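Local coordinates for protein yersinopine synthase (Yersinia pestis, PDB 6C4M) that catalyses the NADPH-dependent reductive condensation of pyruvate with an amino acid-derived intermediate, the last step in making the metallophore yersinopine, at residues A[23-28]-A[39-44]; A[272-277]-A[432-437]; A[305-310]-A[411-416]. All blocks are in the same frame, centred on the assembly; numbering follows the deposited sequence.

Contact 1. Residues A[23-28]-A[39-44]; sequences LPTLIL and VDISAT
No ring, amide or carboxylate enters the contact of Ile41 with Thr25 and Ile27, so there are no stacked faces or edges between the segments; methyl groups alone meet. This is the first beta-alpha-beta unit of the Rossmann-type nucleotide-binding fold, in which helix 32-44 lies on the sheet and Ile41 looks down on strand 25-28. The CG1 branch of Ile41 is extended, CD1 lying anti to CA (chi2 173°), and this carries the terminal methyl toward the strand. CD1 of Ile41 lies 4.3 Å from both Thr25 CG2 and Ile27 CD1. Residues two apart on a strand point to the same side, which is why Thr25 and Ile27 can receive one isoleucine together. Beta-branched Thr25 and Ile27 suit an extended strand, and the unbranched CG1 arm of Ile41 is long enough to reach both. Leu49 on the neighbouring strand and Trp229 of helix 225-235 also touch Ile41. Beyond Ile27 the chain runs into the turn whose residues, Ala30 among them, bind NADP(+). Thr25 serves two purposes: CG2 takes the apolar contact, while Thr25 OG1 bonds to Arg107 NH1 and gives its hydrogen to Leu23 O at 2.8 Å, from 37° above that carbonyl's plane.

Contact 2. Residues A[272-277]-A[432-437]; sequences ALFYPE and QRFQQA
Phe274 and Phe434 approach each other at about a right angle as side chains, but their ring planes are inclined by only about 40°, so the pair is no T-shaped stack. The contact belongs to the helical part of the enzyme, where the C-terminal end of helix 267-274 packs against helix 425-445. Phe434 sends its CG anti to its backbone N (chi1 170°), which brings a ring based on the flank of its helix round to the other segment. Phe434 CE1 comes to the edge of the Phe274 ring, near that ring's plane, 4.1 Å from Phe274 CZ. Phe274 is held from both faces. Leu273 CD2 lies against one, offset toward the rim, and the backbone of Ala437 lies over the other. The small alanine suits this place because its single methyl lets the aromatic ring come right up to the helix backbone. Phe274, in the last turn of its helix before Tyr275 leaves helical geometry, offers a broad apolar ring. Val389, Leu399 and Phe441 also touch Phe274. The methyl CB of Ala437 is 3.7 Å from CE2 of Phe274, and the carbonyl oxygen of Ala437 sits 3.9 Å above the plane, over the ring centre.

Contact 3. Residues A[305-310]-A[411-416]; sequences DDYKRL and RTLLLL
Leu413 faces Tyr307 and Leu310 across the interface of two helices, and each part of its side chain has its own neighbour. At the root, CB lies 4.0 Å from CD2 of Leu310, and the same methyl is 3.9 Å from the backbone O of Leu413. With CG anti to the carbonyl carbon (chi1 -64°), the side chain then divides: CD2 stays with Leu310, 4.0 Å from its CD2, while CD1 turns to the phenol, 4.2 Å from CE1 of Tyr307. A fork of two methyls suits leucine to a place between an aliphatic and an aromatic neighbour; it crosses both at about a right angle. The contact joins helix 294-313 to helix 401-419 in the mainly helical region that carries His260, the inferred proton donor or acceptor, whose side chain is about 8 Å from that of Tyr307. Tyrosine suits a border of this kind: its ring gives carbon to Leu413 and meets Tyr258 edge-to-face, while its hydroxyl bonds to the backbone O of Asn257. Elsewhere on helix 294-313, Arg309 forms a salt bridge with Asp306 one turn before it. Arg309 NH2 reaches the anti lone pair of Asp306 OD1 at 3.1 Å, with the oxygen close to the guanidinium plane. OD2 of Asp306 accepts from Ala427 N in the first turn of helix 425-445, and Arg309 NE bonds to Val423 O.

How the contacts relate
Contact 1 comes first along the chain and is complete before the others begin. It lies in the Rossmann-type part, on the opposite side of the chain's centre from the other two; its centre is about 40 Å from that of contact 2 and 34 Å from that of contact 3. Those two have centres about 23 Å apart. Contact 3 falls, in sequence, between the two segments of contact 2: helices 267-274 and 294-313 are consecutive, as are helices 401-419 and 425-445. Gln435 OE1 and Arg411 NH2, 2.7 Å apart, link them directly. Contact 1 thus belongs to the cofactor-binding part and contacts 2 and 3 to the helical part that carries the inferred catalytic His260.

Contact 1. Residues A[23-28]-A[39-44]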
loop_
_atom_site.group_PDB
_atom_site.type_symbol
_atom_site.label_atom_id
_atom_site.label_comp_id
_atom_site.label_asym_id
_atom_site.label_seq_id
_atom_site.Cartn_x
_atom_site.Cartn_y
_atom_site.Cartn_z
ATOM N N LEU A 23 12.568 44.632 -16.720
ATOM C CA LEU A 23 13.999 44.360 -16.959
ATOM C C LEU A 23 14.198 43.362 -18.100
ATOM O O LEU A 23 13.574 42.298 -18.099
ATOM C CB LEU A 23 14.683 43.794 -15.720
ATOM C CG LEU A 23 14.682 44.595 -14.425
ATOM C CD1 LEU A 23 15.580 43.895 -13.382
ATOM C CD2 LEU A 23 15.139 45.959 -14.656
ATOM N N PRO A 24 15.087 43.638 -19.063
ATOM C CA PRO A 24 15.399 42.622 -20.075
ATOM C C PRO A 24 15.907 41.355 -19.398
ATOM O O PRO A 24 16.806 41.396 -18.557
ATOM C CB PRO A 24 16.476 43.278 -20.942
ATOM C CG PRO A 24 16.928 44.496 -20.154
ATOM C CD PRO A 24 15.780 44.905 -19.323
ATOM N N THR A 25 15.291 40.239 -19.749
ATOM C CA THR A 25 15.490 38.978 -19.046
ATOM C C THR A 25 15.917 37.917 -20.034
ATOM O O THR A 25 15.266 37.733 -21.068
ATOM C CB THR A 25 14.229 38.541 -18.320
ATOM O OG1 THR A 25 13.823 39.597 -17.449
ATOM C CG2 THR A 25 14.534 37.304 -17.503
ATOM N N LEU A 26 17.019 37.242 -19.715
ATOM C CA LEU A 26 17.549 36.150 -20.529
ATOM C C LEU A 26 17.319 34.836 -19.783
ATOM O O LEU A 26 17.869 34.622 -18.695
ATOM C CB LEU A 26 19.029 36.368 -20.853
ATOM C CG LEU A 26 19.726 35.157 -21.516
ATOM C CD1 LEU A 26 18.941 34.682 -22.743
ATOM C CD2 LEU A 26 21.184 35.464 -21.906
ATOM N N ILE A 27 16.489 33.968 -20.357
ATOM C CA ILE A 27 16.198 32.657 -19.769
ATOM C C ILE A 27 17.183 31.630 -20.334
ATOM O O ILE A 27 17.171 31.352 -21.541
ATOM C CB ILE A 27 14.749 32.226 -20.052
ATOM C CG1 ILE A 27 13.756 33.264 -19.482
ATOM C CG2 ILE A 27 14.455 30.815 -19.456
ATOM C CD1 ILE A 27 12.332 32.977 -19.790
ATOM N N LEU A 28 17.999 31.021 -19.462
ATOM C CA LEU A 28 18.996 30.031 -19.893
ATOM C C LEU A 28 18.416 28.632 -19.734
ATOM O O LEU A 28 18.291 28.108 -18.616
ATOM C CB LEU A 28 20.294 30.152 -19.112
ATOM C CG LEU A 28 20.978 31.517 -19.222
ATOM C CD1 LEU A 28 22.218 31.513 -18.349
ATOM C CD2 LEU A 28 21.361 31.897 -20.683
ATOM N N VAL A 39 5.781 33.154 -20.369
ATOM C CA VAL A 39 4.432 33.718 -20.378
ATOM C C VAL A 39 4.183 34.500 -19.100
ATOM O O VAL A 39 3.649 35.615 -19.129
ATOM C CB VAL A 39 3.399 32.592 -20.569
ATOM C CG1 VAL A 39 1.989 33.066 -20.221
ATOM C CG2 VAL A 39 3.454 32.085 -21.993
ATOM N N ASP A 40 4.596 33.936 -17.960
ATOM C CA ASP A 40 4.385 34.592 -16.674
ATOM C C ASP A 40 5.114 35.934 -16.594
ATOM O O ASP A 40 4.585 36.901 -16.028
ATOM C CB ASP A 40 4.826 33.656 -15.552
ATOM C CG ASP A 40 3.795 32.550 -15.277
ATOM O OD1 ASP A 40 2.653 32.683 -15.764
ATOM O OD2 ASP A 40 4.124 31.563 -14.591
ATOM N N ILE A 41 6.322 36.024 -17.163
ATOM C CA ILE A 41 7.041 37.295 -17.143
ATOM C C ILE A 41 6.344 38.310 -18.041
ATOM O O ILE A 41 6.127 39.464 -17.654
ATOM C CB ILE A 41 8.508 37.091 -17.565
ATOM C CG1 ILE A 41 9.210 36.166 -16.569
ATOM C CG2 ILE A 41 9.229 38.450 -17.639
ATOM C CD1 ILE A 41 10.591 35.762 -16.981
ATOM N N SER A 42 6.008 37.896 -19.264
ATOM C CA SER A 42 5.331 38.762 -20.220
ATOM C C SER A 42 3.962 39.213 -19.712
ATOM O O SER A 42 3.497 40.310 -20.051
ATOM C CB SER A 42 5.190 38.018 -21.551
ATOM O OG SER A 42 4.707 38.861 -22.582
ATOM N N ALA A 43 3.301 38.391 -18.902
ATOM C CA ALA A 43 2.001 38.763 -18.368
ATOM C C ALA A 43 2.126 39.756 -17.228
ATOM O O ALA A 43 1.143 40.416 -16.885
ATOM C CB ALA A 43 1.246 37.516 -17.874
ATOM N N THR A 44 3.310 39.857 -16.625
ATOM C CA THR A 44 3.535 40.674 -15.443
ATOM C C THR A 44 4.147 42.031 -15.780
ATOM O O THR A 44 4.161 42.916 -14.917
ATOM C CB THR A 44 4.433 39.900 -14.461
ATOM O OG1 THR A 44 3.730 38.736 -13.994
ATOM C CG2 THR A 44 4.819 40.722 -13.252
#

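Contact 2. Residues A[272-277]-A[432-437]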
loop_
_atom_site.group_PDB
_atom_site.type_symbol
_atom_site.label_atom_id
_atom_site.label_comp_id
_atom_site.label_asym_id
_atom_site.label_seq_id
_atom_site.Cartn_x
_atom_site.Cartn_y
_atom_site.Cartn_z
ATOM N N ALA A 272 16.372 -2.233 -13.203
ATOM C CA ALA A 272 15.524 -1.835 -14.327
ATOM C C ALA A 272 16.229 -0.806 -15.197
ATOM O O ALA A 272 16.105 -0.811 -16.425
ATOM C CB ALA A 272 14.204 -1.262 -13.804
ATOM N N LEU A 273 16.971 0.077 -14.562
ATOM C CA LEU A 273 17.644 1.150 -15.280
ATOM C C LEU A 273 18.724 0.594 -16.195
ATOM O O LEU A 273 18.850 1.007 -17.354
ATOM C CB LEU A 273 18.239 2.115 -14.265
ATOM C CG LEU A 273 19.354 3.032 -14.744
ATOM C CD1 LEU A 273 18.754 4.033 -15.728
ATOM C CD2 LEU A 273 19.964 3.721 -13.550
ATOM N N PHE A 274 19.513 -0.345 -15.685
ATOM C CA PHE A 274 20.700 -0.808 -16.391
ATOM C C PHE A 274 20.486 -2.072 -17.218
ATOM O O PHE A 274 21.405 -2.459 -17.957
ATOM C CB PHE A 274 21.836 -1.047 -15.399
ATOM C CG PHE A 274 22.484 0.210 -14.894
ATOM C CD1 PHE A 274 23.133 1.095 -15.772
ATOM C CD2 PHE A 274 22.472 0.504 -13.550
ATOM C CE1 PHE A 274 23.744 2.267 -15.297
ATOM C CE2 PHE A 274 23.069 1.654 -13.067
ATOM C CZ PHE A 274 23.724 2.547 -13.949
ATOM N N TYR A 275 19.322 -2.731 -17.102
ATOM C CA TYR A 275 18.939 -3.884 -17.923
ATOM C C TYR A 275 17.692 -3.485 -18.704
ATOM O O TYR A 275 16.568 -3.875 -18.351
ATOM C CB TYR A 275 18.677 -5.117 -17.060
ATOM C CG TYR A 275 19.925 -5.710 -16.471
ATOM C CD1 TYR A 275 20.430 -5.248 -15.266
ATOM C CD2 TYR A 275 20.631 -6.728 -17.146
ATOM C CE1 TYR A 275 21.598 -5.802 -14.719
ATOM C CE2 TYR A 275 21.800 -7.254 -16.619
ATOM C CZ TYR A 275 22.266 -6.804 -15.405
ATOM O OH TYR A 275 23.412 -7.321 -14.862
ATOM N N PRO A 276 17.850 -2.708 -19.775
ATOM C CA PRO A 276 16.687 -2.061 -20.399
ATOM C C PRO A 276 15.663 -3.013 -20.939
ATOM O O PRO A 276 14.580 -2.560 -21.327
ATOM C CB PRO A 276 17.309 -1.246 -21.535
ATOM C CG PRO A 276 18.581 -1.917 -21.830
ATOM C CD PRO A 276 19.086 -2.426 -20.504
ATOM N N GLU A 277 15.962 -4.305 -20.998
ATOM C CA GLU A 277 15.041 -5.259 -21.584
ATOM C C GLU A 277 14.036 -5.812 -20.586
ATOM O O GLU A 277 13.054 -6.427 -21.007
ATOM C CB GLU A 277 15.828 -6.411 -22.227
ATOM C CG GLU A 277 15.390 -6.722 -23.641
ATOM C CD GLU A 277 15.316 -5.483 -24.518
ATOM O OE1 GLU A 277 16.330 -4.757 -24.618
ATOM O OE2 GLU A 277 14.231 -5.218 -25.084
ATOM N N GLN A 432 27.388 4.357 -3.280
ATOM C CA GLN A 432 28.168 3.144 -3.486
ATOM C C GLN A 432 27.400 2.153 -4.335
ATOM O O GLN A 432 27.963 1.521 -5.233
ATOM C CB GLN A 432 28.524 2.527 -2.143
ATOM C CG GLN A 432 29.553 3.287 -1.368
ATOM C CD GLN A 432 29.840 2.623 -0.045
ATOM O OE1 GLN A 432 29.058 1.785 0.413
ATOM N NE2 GLN A 432 30.970 2.964 0.566
ATOM N N ARG A 433 26.112 1.994 -4.053
ATOM C CA ARG A 433 25.303 1.029 -4.783
ATOM C C ARG A 433 25.164 1.450 -6.237
ATOM O O ARG A 433 25.340 0.638 -7.151
ATOM C CB ARG A 433 23.933 0.905 -4.104
ATOM C CG ARG A 433 23.010 -0.147 -4.672
ATOM C CD ARG A 433 21.567 0.017 -4.160
ATOM N NE ARG A 433 21.408 -0.175 -2.711
ATOM C CZ ARG A 433 20.524 0.487 -1.968
ATOM N NH1 ARG A 433 19.725 1.364 -2.544
ATOM N NH2 ARG A 433 20.417 0.267 -0.653
ATOM N N PHE A 434 24.856 2.737 -6.469
ATOM C CA PHE A 434 24.783 3.262 -7.830
ATOM C C PHE A 434 26.102 3.067 -8.581
ATOM O O PHE A 434 26.117 2.592 -9.733
ATOM C CB PHE A 434 24.445 4.766 -7.823
ATOM C CG PHE A 434 24.600 5.378 -9.168
ATOM C CD1 PHE A 434 23.621 5.173 -10.124
ATOM C CD2 PHE A 434 25.752 6.090 -9.515
ATOM C CE1 PHE A 434 23.744 5.703 -11.381
ATOM C CE2 PHE A 434 25.890 6.623 -10.780
ATOM C CZ PHE A 434 24.885 6.418 -11.721
ATOM N N GLN A 435 27.211 3.487 -7.970
ATOM C CA GLN A 435 28.501 3.441 -8.659
ATOM C C GLN A 435 28.873 2.011 -9.052
ATOM O O GLN A 435 29.389 1.778 -10.149
ATOM C CB GLN A 435 29.587 4.059 -7.773
ATOM C CG GLN A 435 30.848 4.575 -8.483
ATOM C CD GLN A 435 30.579 5.465 -9.696
ATOM O OE1 GLN A 435 29.747 6.374 -9.664
ATOM N NE2 GLN A 435 31.282 5.180 -10.785
ATOM N N GLN A 436 28.613 1.037 -8.178
ATOM C CA GLN A 436 28.923 -0.355 -8.523
ATOM C C GLN A 436 28.071 -0.848 -9.687
ATOM O O GLN A 436 28.579 -1.504 -10.599
ATOM C CB GLN A 436 28.736 -1.246 -7.313
ATOM C CG GLN A 436 29.031 -2.723 -7.591
ATOM C CD GLN A 436 29.088 -3.504 -6.321
ATOM O OE1 GLN A 436 28.057 -3.780 -5.714
ATOM N NE2 GLN A 436 30.298 -3.805 -5.861
ATOM N N ALA A 437 26.780 -0.520 -9.691
ATOM C CA ALA A 437 25.910 -0.882 -10.810
ATOM C C ALA A 437 26.326 -0.182 -12.100
ATOM O O ALA A 437 26.252 -0.763 -13.192
ATOM C CB ALA A 437 24.463 -0.521 -10.476
#

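Contact 3. Residues A[305-310]-A[411-416]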
loop_
_atom_site.group_PDB
_atom_site.type_symbol
_atom_site.label_atom_id
_atom_site.label_comp_id
_atom_site.label_asym_id
_atom_site.label_seq_id
_atom_site.Cartn_x
_atom_site.Cartn_y
_atom_site.Cartn_z
ATOM N N ASP A 305 17.851 12.044 7.758
ATOM C CA ASP A 305 18.742 12.206 8.911
ATOM C C ASP A 305 20.095 12.764 8.478
ATOM O O ASP A 305 20.693 13.570 9.192
ATOM C CB ASP A 305 18.984 10.868 9.633
ATOM C CG ASP A 305 17.796 10.359 10.381
ATOM O OD1 ASP A 305 17.006 11.173 10.903
ATOM O OD2 ASP A 305 17.701 9.115 10.487
ATOM N N ASP A 306 20.622 12.284 7.346
ATOM C CA ASP A 306 21.932 12.726 6.873
ATOM C C ASP A 306 21.914 14.222 6.520
ATOM O O ASP A 306 22.839 14.973 6.863
ATOM C CB ASP A 306 22.354 11.904 5.653
ATOM C CG ASP A 306 22.731 10.450 5.988
ATOM O OD1 ASP A 306 22.725 10.055 7.177
ATOM O OD2 ASP A 306 23.057 9.705 5.036
ATOM N N TYR A 307 20.876 14.659 5.799
ATOM C CA TYR A 307 20.779 16.060 5.417
ATOM C C TYR A 307 20.628 16.947 6.645
ATOM O O TYR A 307 21.174 18.046 6.690
ATOM C CB TYR A 307 19.611 16.274 4.460
ATOM C CG TYR A 307 19.769 15.713 3.047
ATOM C CD1 TYR A 307 21.000 15.636 2.415
ATOM C CD2 TYR A 307 18.657 15.293 2.336
ATOM C CE1 TYR A 307 21.117 15.146 1.106
ATOM C CE2 TYR A 307 18.760 14.804 1.035
ATOM C CZ TYR A 307 19.981 14.720 0.423
ATOM O OH TYR A 307 20.052 14.198 -0.876
ATOM N N LYS A 308 19.924 16.477 7.667
ATOM C CA LYS A 308 19.865 17.236 8.911
ATOM C C LYS A 308 21.259 17.437 9.490
ATOM O O LYS A 308 21.598 18.541 9.953
ATOM C CB LYS A 308 18.966 16.538 9.919
ATOM C CG LYS A 308 19.097 17.017 11.352
ATOM C CD LYS A 308 18.097 16.199 12.192
ATOM C CE LYS A 308 18.086 16.606 13.635
ATOM N NZ LYS A 308 19.434 16.504 14.223
ATOM N N ARG A 309 22.076 16.379 9.484
ATOM C CA ARG A 309 23.455 16.492 9.952
ATOM C C ARG A 309 24.224 17.527 9.151
ATOM O O ARG A 309 24.960 18.340 9.719
ATOM C CB ARG A 309 24.178 15.147 9.850
ATOM C CG ARG A 309 24.715 14.629 11.177
ATOM C CD ARG A 309 25.433 13.241 11.064
ATOM N NE ARG A 309 24.625 12.212 10.390
ATOM C CZ ARG A 309 23.581 11.593 10.934
ATOM N NH1 ARG A 309 23.203 11.894 12.168
ATOM N NH2 ARG A 309 22.905 10.676 10.239
ATOM N N LEU A 310 24.098 17.479 7.820
ATOM C CA LEU A 310 24.856 18.383 6.964
ATOM C C LEU A 310 24.371 19.814 7.112
ATOM O O LEU A 310 25.174 20.737 7.283
ATOM C CB LEU A 310 24.751 17.937 5.502
ATOM C CG LEU A 310 25.468 18.809 4.472
ATOM C CD1 LEU A 310 26.937 18.928 4.808
ATOM C CD2 LEU A 310 25.294 18.242 3.064
ATOM N N ARG A 411 26.092 13.520 -4.854
ATOM C CA ARG A 411 27.543 13.394 -4.753
ATOM C C ARG A 411 28.186 14.709 -4.343
ATOM O O ARG A 411 29.097 14.732 -3.504
ATOM C CB ARG A 411 28.146 12.921 -6.071
ATOM C CG ARG A 411 29.695 12.848 -6.040
ATOM C CD ARG A 411 30.260 12.157 -7.270
ATOM N NE ARG A 411 29.610 10.855 -7.460
ATOM C CZ ARG A 411 29.991 9.946 -8.338
ATOM N NH1 ARG A 411 31.057 10.186 -9.096
ATOM N NH2 ARG A 411 29.320 8.788 -8.434
ATOM N N THR A 412 27.741 15.822 -4.934
ATOM C CA THR A 412 28.295 17.115 -4.540
ATOM C C THR A 412 28.152 17.315 -3.035
ATOM O O THR A 412 29.116 17.686 -2.355
ATOM C CB THR A 412 27.619 18.256 -5.319
ATOM O OG1 THR A 412 27.958 18.162 -6.720
ATOM C CG2 THR A 412 28.095 19.625 -4.794
ATOM N N LEU A 413 26.961 17.028 -2.487
ATOM C CA LEU A 413 26.740 17.212 -1.053
ATOM C C LEU A 413 27.521 16.217 -0.208
ATOM O O LEU A 413 28.001 16.573 0.879
ATOM C CB LEU A 413 25.253 17.125 -0.754
ATOM C CG LEU A 413 24.421 18.226 -1.392
ATOM C CD1 LEU A 413 22.920 17.957 -1.361
ATOM C CD2 LEU A 413 24.705 19.488 -0.665
ATOM N N LEU A 414 27.672 14.982 -0.679
ATOM C CA LEU A 414 28.474 14.007 0.052
ATOM C C LEU A 414 29.926 14.440 0.118
ATOM O O LEU A 414 30.579 14.273 1.153
ATOM C CB LEU A 414 28.381 12.627 -0.608
ATOM C CG LEU A 414 29.019 11.471 0.176
ATOM C CD1 LEU A 414 28.280 11.227 1.483
ATOM C CD2 LEU A 414 28.982 10.194 -0.633
ATOM N N LEU A 415 30.455 14.976 -0.982
ATOM C CA LEU A 415 31.828 15.475 -0.961
ATOM C C LEU A 415 31.959 16.668 -0.029
ATOM O O LEU A 415 32.932 16.763 0.731
ATOM C CB LEU A 415 32.294 15.848 -2.370
ATOM C CG LEU A 415 32.432 14.613 -3.271
ATOM C CD1 LEU A 415 32.619 14.996 -4.729
ATOM C CD2 LEU A 415 33.613 13.790 -2.800
ATOM N N LEU A 416 30.955 17.553 -0.029
ATOM C CA LEU A 416 30.956 18.679 0.898
ATOM C C LEU A 416 30.952 18.197 2.336
ATOM O O LEU A 416 31.693 18.716 3.182
ATOM C CB LEU A 416 29.740 19.566 0.644
ATOM C CG LEU A 416 29.581 20.771 1.586
ATOM C CD1 LEU A 416 30.797 21.724 1.464
ATOM C CD2 LEU A 416 28.269 21.502 1.306
#